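Local atomic coordinates of arabinogalactan endo-1,4-beta-galactosidase (Ignisphaera aggregans, PDB entry 7OSK), a protein that probably hydrolyses internal beta-1,4-galactosidic linkages of arabinogalactan, the chain here being the calcium-binding catalytic domain of glycoside hydrolase family 53. Residues T118-L132 and Y175-Q187. Residues are numbered along the deposited sequence; the frame is centred on the assembly and turned at random.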
ATOM      1  N   THR A 118       9.071  -6.373  -9.920  1.00 17.84           N
ATOM      2  CA  THR A 118       8.786  -6.036 -11.309  1.00 19.34           C
ATOM      3  C   THR A 118       8.198  -7.232 -12.056  1.00 20.89           C
ATOM      4  O   THR A 118       7.357  -7.066 -12.941  1.00 19.91           O
ATOM      5  CB  THR A 118      10.056  -5.546 -12.038  1.00 19.23           C
ATOM      6  OG1 THR A 118      10.533  -4.346 -11.415  1.00 16.75           O
ATOM      7  CG2 THR A 118       9.772  -5.263 -13.509  1.00 21.51           C
ATOM      8  N   ASP A 119       8.643  -8.434 -11.702  1.00 22.68           N
ATOM      9  CA  ASP A 119       8.165  -9.639 -12.366  1.00 21.86           C
ATOM     10  C   ASP A 119       6.687  -9.865 -12.082  1.00 21.92           C
ATOM     11  O   ASP A 119       5.952 -10.351 -12.939  1.00 25.96           O
ATOM     12  CB  ASP A 119       8.968 -10.864 -11.927  1.00 18.03           C
ATOM     13  CG  ASP A 119       8.412 -12.154 -12.504  1.00 23.19           C
ATOM     14  OD1 ASP A 119       8.682 -12.442 -13.690  1.00 22.50           O
ATOM     15  OD2 ASP A 119       7.698 -12.874 -11.774  1.00 24.03           O
ATOM     16  N   PHE A 120       6.255  -9.513 -10.877  1.00 19.87           N
ATOM     17  CA  PHE A 120       4.857  -9.678 -10.500  1.00 22.19           C
ATOM     18  C   PHE A 120       4.004  -8.590 -11.141  1.00 22.51           C
ATOM     19  O   PHE A 120       2.919  -8.860 -11.656  1.00 22.73           O
ATOM     20  CB  PHE A 120       4.700  -9.645  -8.980  1.00 22.52           C
ATOM     21  CG  PHE A 120       3.339 -10.063  -8.506  1.00 21.63           C
ATOM     22  CD1 PHE A 120       2.986 -11.402  -8.472  1.00 22.44           C
ATOM     23  CD2 PHE A 120       2.412  -9.122  -8.099  1.00 19.65           C
ATOM     24  CE1 PHE A 120       1.737 -11.793  -8.039  1.00 19.05           C
ATOM     25  CE2 PHE A 120       1.160  -9.509  -7.665  1.00 20.35           C
ATOM     26  CZ  PHE A 120       0.823 -10.845  -7.635  1.00 19.38           C
ATOM     27  N   ALA A 121       4.506  -7.359 -11.104  1.00 23.83           N
ATOM     28  CA  ALA A 121       3.804  -6.223 -11.689  1.00 22.79           C
ATOM     29  C   ALA A 121       3.627  -6.419 -13.189  1.00 22.04           C
ATOM     30  O   ALA A 121       2.633  -5.982 -13.767  1.00 21.77           O
ATOM     31  CB  ALA A 121       4.556  -4.933 -11.406  1.00 17.35           C
ATOM     32  N   ALA A 122       4.599  -7.077 -13.813  1.00 24.59           N
ATOM     33  CA  ALA A 122       4.540  -7.359 -15.242  1.00 26.27           C
ATOM     34  C   ALA A 122       3.402  -8.325 -15.550  1.00 23.39           C
ATOM     35  O   ALA A 122       2.644  -8.126 -16.499  1.00 23.00           O
ATOM     36  CB  ALA A 122       5.867  -7.931 -15.727  1.00 24.28           C
ATOM     37  N   LYS A 123       3.288  -9.369 -14.735  1.00 22.05           N
ATOM     38  CA  LYS A 123       2.249 -10.374 -14.916  1.00 22.62           C
ATOM     39  C   LYS A 123       0.874  -9.793 -14.613  1.00 23.29           C
ATOM     40  O   LYS A 123      -0.115 -10.150 -15.255  1.00 25.86           O
ATOM     41  CB  LYS A 123       2.522 -11.587 -14.025  1.00 21.61           C
ATOM     42  CG  LYS A 123       3.762 -12.373 -14.423  1.00 25.84           C
ATOM     43  CD  LYS A 123       4.109 -13.433 -13.391  1.00 29.03           C
ATOM     44  CE  LYS A 123       5.422 -14.125 -13.726  1.00 29.14           C
ATOM     45  NZ  LYS A 123       5.827 -15.086 -12.663  1.00 38.08           N
ATOM     46  N   ALA A 124       0.818  -8.893 -13.635  1.00 24.03           N
ATOM     47  CA  ALA A 124      -0.431  -8.242 -13.257  1.00 20.74           C
ATOM     48  C   ALA A 124      -0.929  -7.325 -14.368  1.00 23.64           C
ATOM     49  O   ALA A 124      -2.104  -7.368 -14.738  1.00 23.32           O
ATOM     50  CB  ALA A 124      -0.251  -7.460 -11.970  1.00 21.48           C
ATOM     51  N   LYS A 125      -0.033  -6.496 -14.898  1.00 23.53           N
ATOM     52  CA  LYS A 125      -0.395  -5.569 -15.962  1.00 23.95           C
ATOM     53  C   LYS A 125      -0.756  -6.341 -17.226  1.00 25.17           C
ATOM     54  O   LYS A 125      -1.538  -5.872 -18.053  1.00 25.73           O
ATOM     55  CB  LYS A 125       0.746  -4.589 -16.242  1.00 24.56           C
ATOM     56  CG  LYS A 125       0.280  -3.268 -16.848  1.00 26.68           C
ATOM     57  CD  LYS A 125       1.439  -2.320 -17.128  1.00 25.53           C
ATOM     58  CE  LYS A 125       2.272  -2.787 -18.315  1.00 24.10           C
ATOM     59  NZ  LYS A 125       3.410  -1.866 -18.611  1.00 24.50           N
ATOM     60  N   ALA A 126      -0.183  -7.531 -17.367  1.00 24.51           N
ATOM     61  CA  ALA A 126      -0.510  -8.407 -18.483  1.00 25.06           C
ATOM     62  C   ALA A 126      -1.918  -8.972 -18.320  1.00 23.97           C
ATOM     63  O   ALA A 126      -2.582  -9.302 -19.304  1.00 22.92           O
ATOM     64  CB  ALA A 126       0.505  -9.531 -18.589  1.00 24.09           C
ATOM     65  N   LYS A 127      -2.364  -9.077 -17.072  1.00 23.62           N
ATOM     66  CA  LYS A 127      -3.693  -9.597 -16.763  1.00 24.73           C
ATOM     67  C   LYS A 127      -4.713  -8.471 -16.561  1.00 23.83           C
ATOM     68  O   LYS A 127      -5.782  -8.683 -15.986  1.00 22.15           O
ATOM     69  CB  LYS A 127      -3.631 -10.494 -15.521  1.00 23.48           C
ATOM     70  CG  LYS A 127      -3.110 -11.901 -15.805  1.00 24.42           C
ATOM     71  CD  LYS A 127      -3.042 -12.743 -14.538  1.00 25.14           C
ATOM     72  CE  LYS A 127      -3.073 -14.235 -14.849  1.00 26.48           C
ATOM     73  NZ  LYS A 127      -1.940 -14.679 -15.703  1.00 29.91           N
ATOM     74  N   GLY A 128      -4.375  -7.273 -17.036  1.00 25.27           N
ATOM     75  CA  GLY A 128      -5.311  -6.161 -17.056  1.00 23.60           C
ATOM     76  C   GLY A 128      -5.285  -5.256 -15.836  1.00 22.74           C
ATOM     77  O   GLY A 128      -5.927  -4.206 -15.835  1.00 21.39           O
ATOM     78  N   PHE A 129      -4.550  -5.649 -14.800  1.00 24.50           N
ATOM     79  CA  PHE A 129      -4.502  -4.876 -13.560  1.00 22.37           C
ATOM     80  C   PHE A 129      -3.802  -3.530 -13.735  1.00 23.12           C
ATOM     81  O   PHE A 129      -2.951  -3.367 -14.613  1.00 21.60           O
ATOM     82  CB  PHE A 129      -3.784  -5.662 -12.460  1.00 20.13           C
ATOM     83  CG  PHE A 129      -4.532  -6.872 -11.978  1.00 21.50           C
ATOM     84  CD1 PHE A 129      -4.370  -8.098 -12.601  1.00 24.09           C
ATOM     85  CD2 PHE A 129      -5.381  -6.786 -10.888  1.00 22.81           C
ATOM     86  CE1 PHE A 129      -5.049  -9.214 -12.151  1.00 22.78           C
ATOM     87  CE2 PHE A 129      -6.063  -7.900 -10.434  1.00 21.85           C
ATOM     88  CZ  PHE A 129      -5.895  -9.114 -11.065  1.00 23.13           C
ATOM     89  N   GLY A 130      -4.174  -2.573 -12.889  1.00 21.00           N
ATOM     90  CA  GLY A 130      -3.426  -1.337 -12.745  1.00 19.56           C
ATOM     91  C   GLY A 130      -2.364  -1.535 -11.680  1.00 20.62           C
ATOM     92  O   GLY A 130      -2.554  -2.334 -10.763  1.00 22.07           O
ATOM     93  N   VAL A 131      -1.250  -0.819 -11.799  1.00 21.12           N
ATOM     94  CA  VAL A 131      -0.114  -1.017 -10.902  1.00 21.74           C
ATOM     95  C   VAL A 131       0.314   0.275 -10.205  1.00 22.40           C
ATOM     96  O   VAL A 131       0.638   1.267 -10.860  1.00 21.59           O
ATOM     97  CB  VAL A 131       1.096  -1.595 -11.665  1.00 22.38           C
ATOM     98  CG1 VAL A 131       2.296  -1.763 -10.734  1.00 20.56           C
ATOM     99  CG2 VAL A 131       0.732  -2.927 -12.303  1.00 22.94           C
ATOM    100  N   LEU A 132       0.314   0.237  -8.874  1.00 22.84           N
ATOM    101  CA  LEU A 132       0.857   1.313  -8.049  1.00 18.73           C
ATOM    102  C   LEU A 132       2.135   0.837  -7.369  1.00 18.34           C
ATOM    103  O   LEU A 132       2.108  -0.110  -6.584  1.00 18.15           O
ATOM    104  CB  LEU A 132      -0.168   1.770  -7.003  1.00 19.30           C
ATOM    105  CG  LEU A 132       0.333   2.624  -5.829  1.00 19.99           C
ATOM    106  CD1 LEU A 132       0.912   3.955  -6.297  1.00 20.95           C
ATOM    107  CD2 LEU A 132      -0.792   2.852  -4.833  1.00 20.80           C
ATOM    108  N   TYR A 175      13.673   0.241 -15.760  1.00 19.72           N
ATOM    109  CA  TYR A 175      13.753  -1.211 -15.654  1.00 21.72           C
ATOM    110  C   TYR A 175      12.364  -1.834 -15.791  1.00 23.08           C
ATOM    111  O   TYR A 175      12.182  -2.815 -16.517  1.00 22.81           O
ATOM    112  CB  TYR A 175      14.400  -1.614 -14.323  1.00 20.25           C
ATOM    113  CG  TYR A 175      14.426  -3.103 -14.052  1.00 21.04           C
ATOM    114  CD1 TYR A 175      13.361  -3.731 -13.418  1.00 21.00           C
ATOM    115  CD2 TYR A 175      15.519  -3.877 -14.415  1.00 20.56           C
ATOM    116  CE1 TYR A 175      13.380  -5.088 -13.162  1.00 19.14           C
ATOM    117  CE2 TYR A 175      15.547  -5.238 -14.162  1.00 19.40           C
ATOM    118  CZ  TYR A 175      14.474  -5.838 -13.536  1.00 19.20           C
ATOM    119  OH  TYR A 175      14.496  -7.192 -13.281  1.00 18.12           O
ATOM    120  N   MET A 176      11.384  -1.252 -15.106  1.00 20.97           N
ATOM    121  CA  MET A 176      10.024  -1.780 -15.116  1.00 22.22           C
ATOM    122  C   MET A 176       9.370  -1.614 -16.487  1.00 24.32           C
ATOM    123  O   MET A 176       8.590  -2.464 -16.918  1.00 27.08           O
ATOM    124  CB  MET A 176       9.172  -1.087 -14.050  1.00 20.18           C
ATOM    125  CG  MET A 176       9.805  -1.053 -12.672  1.00 20.36           C
ATOM    126  SD  MET A 176       8.672  -0.573 -11.356  1.00 18.33           S
ATOM    127  CE  MET A 176       7.581  -1.995 -11.324  1.00 18.56           C
ATOM    128  N   ALA A 177       9.691  -0.517 -17.167  1.00 22.40           N
ATOM    129  CA  ALA A 177       9.104  -0.221 -18.471  1.00 22.46           C
ATOM    130  C   ALA A 177       9.483  -1.277 -19.507  1.00 23.26           C
ATOM    131  O   ALA A 177       8.691  -1.594 -20.396  1.00 25.87           O
ATOM    132  CB  ALA A 177       9.538   1.160 -18.945  1.00 20.45           C
ATOM    133  N   GLU A 178      10.687  -1.826 -19.383  1.00 22.05           N
ATOM    134  CA  GLU A 178      11.208  -2.762 -20.376  1.00 23.17           C
ATOM    135  C   GLU A 178      10.699  -4.180 -20.158  1.00 24.81           C
ATOM    136  O   GLU A 178      10.568  -4.955 -21.108  1.00 24.40           O
ATOM    137  CB  GLU A 178      12.733  -2.744 -20.361  1.00 23.79           C
ATOM    138  CG  GLU A 178      13.306  -1.437 -20.858  1.00 26.90           C
ATOM    139  CD  GLU A 178      12.843  -1.104 -22.265  1.00 25.56           C
ATOM    140  OE1 GLU A 178      12.800  -2.027 -23.108  1.00 23.99           O
ATOM    141  OE2 GLU A 178      12.523   0.076 -22.522  1.00 22.44           O
ATOM    142  N   HIS A 179      10.406  -4.514 -18.907  1.00 24.28           N
ATOM    143  CA  HIS A 179       9.775  -5.786 -18.589  1.00 23.98           C
ATOM    144  C   HIS A 179       8.258  -5.645 -18.678  1.00 24.20           C
ATOM    145  O   HIS A 179       7.516  -6.497 -18.188  1.00 23.32           O
ATOM    146  CB  HIS A 179      10.199  -6.262 -17.199  1.00 23.52           C
ATOM    147  CG  HIS A 179      11.675  -6.475 -17.063  1.00 22.36           C
ATOM    148  ND1 HIS A 179      12.587  -5.445 -17.145  1.00 22.96           N
ATOM    149  CD2 HIS A 179      12.399  -7.601 -16.857  1.00 20.91           C
ATOM    150  CE1 HIS A 179      13.808  -5.927 -16.994  1.00 20.57           C
ATOM    151  NE2 HIS A 179      13.722  -7.232 -16.816  1.00 18.61           N
ATOM    152  N   ASN A 180       7.810  -4.565 -19.320  1.00 24.94           N
ATOM    153  CA  ASN A 180       6.387  -4.267 -19.470  1.00 25.14           C
ATOM    154  C   ASN A 180       5.681  -4.279 -18.124  1.00 22.56           C
ATOM    155  O   ASN A 180       4.714  -5.011 -17.920  1.00 22.67           O
ATOM    156  CB  ASN A 180       5.726  -5.260 -20.431  1.00 24.83           C
ATOM    157  CG  ASN A 180       6.201  -5.089 -21.863  1.00 26.35           C
ATOM    158  OD1 ASN A 180       6.733  -6.020 -22.470  1.00 29.56           O
ATOM    159  ND2 ASN A 180       6.011  -3.894 -22.410  1.00 25.87           N
ATOM    160  N   ALA A 181       6.193  -3.468 -17.204  1.00 22.89           N
ATOM    161  CA  ALA A 181       5.642  -3.374 -15.859  1.00 23.74           C
ATOM    162  C   ALA A 181       5.656  -1.931 -15.371  1.00 22.96           C
ATOM    163  O   ALA A 181       5.735  -1.675 -14.170  1.00 23.72           O
ATOM    164  CB  ALA A 181       6.423  -4.263 -14.906  1.00 21.42           C
ATOM    165  N   LEU A 182       5.591  -0.989 -16.306  1.00 20.78           N
ATOM    166  CA  LEU A 182       5.525   0.420 -15.951  1.00 20.41           C
ATOM    167  C   LEU A 182       4.282   0.685 -15.106  1.00 20.83           C
ATOM    168  O   LEU A 182       3.166   0.407 -15.550  1.00 23.66           O
ATOM    169  CB  LEU A 182       5.501   1.294 -17.202  1.00 22.91           C
ATOM    170  CG  LEU A 182       5.636   2.796 -16.940  1.00 21.47           C
ATOM    171  CD1 LEU A 182       7.054   3.129 -16.501  1.00 19.36           C
ATOM    172  CD2 LEU A 182       5.246   3.599 -18.169  1.00 22.92           C
ATOM    173  N   PRO A 183       4.464   1.217 -13.884  1.00 20.55           N
ATOM    174  CA  PRO A 183       3.298   1.467 -13.030  1.00 21.55           C
ATOM    175  C   PRO A 183       2.483   2.682 -13.458  1.00 22.98           C
ATOM    176  O   PRO A 183       3.053   3.710 -13.824  1.00 23.61           O
ATOM    177  CB  PRO A 183       3.920   1.695 -11.652  1.00 19.24           C
ATOM    178  CG  PRO A 183       5.276   2.226 -11.934  1.00 19.87           C
ATOM    179  CD  PRO A 183       5.727   1.549 -13.197  1.00 21.14           C
ATOM    180  N   ASP A 184       1.161   2.558 -13.404  1.00 20.18           N
ATOM    181  CA  ASP A 184       0.275   3.667 -13.730  1.00 20.20           C
ATOM    182  C   ASP A 184       0.442   4.786 -12.712  1.00 22.03           C
ATOM    183  O   ASP A 184       0.310   5.963 -13.046  1.00 23.71           O
ATOM    184  CB  ASP A 184      -1.183   3.205 -13.766  1.00 23.21           C
ATOM    185  CG  ASP A 184      -1.390   1.988 -14.649  1.00 24.46           C
ATOM    186  OD1 ASP A 184      -1.568   2.157 -15.874  1.00 22.81           O
ATOM    187  OD2 ASP A 184      -1.376   0.859 -14.112  1.00 25.35           O
ATOM    188  N   MET A 185       0.736   4.403 -11.472  1.00 19.83           N
ATOM    189  CA  MET A 185       0.922   5.355 -10.382  1.00 20.47           C
ATOM    190  C   MET A 185       2.183   5.053  -9.584  1.00 22.16           C
ATOM    191  O   MET A 185       2.517   3.896  -9.343  1.00 21.81           O
ATOM    192  CB  MET A 185      -0.292   5.343  -9.454  1.00 21.30           C
ATOM    193  CG  MET A 185      -1.527   5.932 -10.092  1.00 26.21           C
ATOM    194  SD  MET A 185      -2.935   6.086  -8.985  1.00 35.37           S
ATOM    195  CE  MET A 185      -4.053   7.004 -10.046  1.00 36.96           C
ATOM    196  N   VAL A 186       2.875   6.110  -9.176  1.00 21.42           N
ATOM    197  CA  VAL A 186       4.067   5.981  -8.349  1.00 18.71           C
ATOM    198  C   VAL A 186       3.860   6.713  -7.029  1.00 17.47           C
ATOM    199  O   VAL A 186       3.284   7.799  -6.986  1.00 18.68           O
ATOM    200  CB  VAL A 186       5.316   6.526  -9.072  1.00 22.06           C
ATOM    201  CG1 VAL A 186       6.509   6.623  -8.116  1.00 23.15           C
ATOM    202  CG2 VAL A 186       5.654   5.638 -10.260  1.00 21.24           C
ATOM    203  N   GLN A 187       4.339   6.096  -5.956  1.00 20.79           N
ATOM    204  CA  GLN A 187       4.189   6.637  -4.613  1.00 18.89           C
ATOM    205  C   GLN A 187       5.547   7.032  -4.042  1.00 17.27           C
ATOM    206  O   GLN A 187       6.342   6.184  -3.641  1.00 17.37           O
ATOM    207  CB  GLN A 187       3.478   5.611  -3.727  1.00 17.93           C
ATOM    208  CG  GLN A 187       3.611   5.841  -2.234  1.00 17.33           C
ATOM    209  CD  GLN A 187       2.677   4.972  -1.395  1.00 17.40           C
ATOM    210  OE1 GLN A 187       2.855   4.867  -0.182  1.00 19.16           O
ATOM    211  NE2 GLN A 187       1.681   4.354  -2.029  1.00 16.60           N
TER
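T118 meets Y175 at the edge of the tyrosine ring: its CB lies in the ring plane, and its OG1 is 3.4 Å from Y175 CE1. That hydroxyl is already bonded to the carbonyl of L114 one helical turn back. With CG2 anti to the backbone N (chi1 of OG1 -62°), the methyl is placed between Y175 CE1, H179 CB and A181 CB. One turn on, A121 and A122 seat the methyl of A181, whose CB is 3.8 Å from A122 CB; small residues on both sides let the backbones approach to 4.2 Å between the CA atoms of A122 and A181. N180, with positive phi, ends helix 158-178 in a Schellman motif, and its carbonyl turns toward helix 114-126, where K125 CE rests 3.3 Å from N180 O. The K125 chain, bent at chi3 (72°), brings NZ alongside the backbone of A181 and L182.

These are two successive helix-to-strand turns of the eight-stranded TIM barrel: the helices pack outside, and strands 130-135 and 185-188 run parallel as its third and fourth staves. At the start of the third, V131 N donates to D184 OD2 (2.9 Å, 165° at the hydrogen), the carboxylate oxygen being met nearly head-on. Replacing D184 by an alanine would probably leave the V131 amide without this acceptor, and the side-chain tie between the two strand starts would be lost. V131 O then accepts from M185 N at 3.2 Å, while V131 CG1 lies against P183 CB. L132 pairs with M185 in parallel register; its CA approaches M185 O at 3.3 Å in a CA-H...O contact, and its CD1 reaches over to M185 CB at 3.7 Å, with Q187 CB slightly farther off.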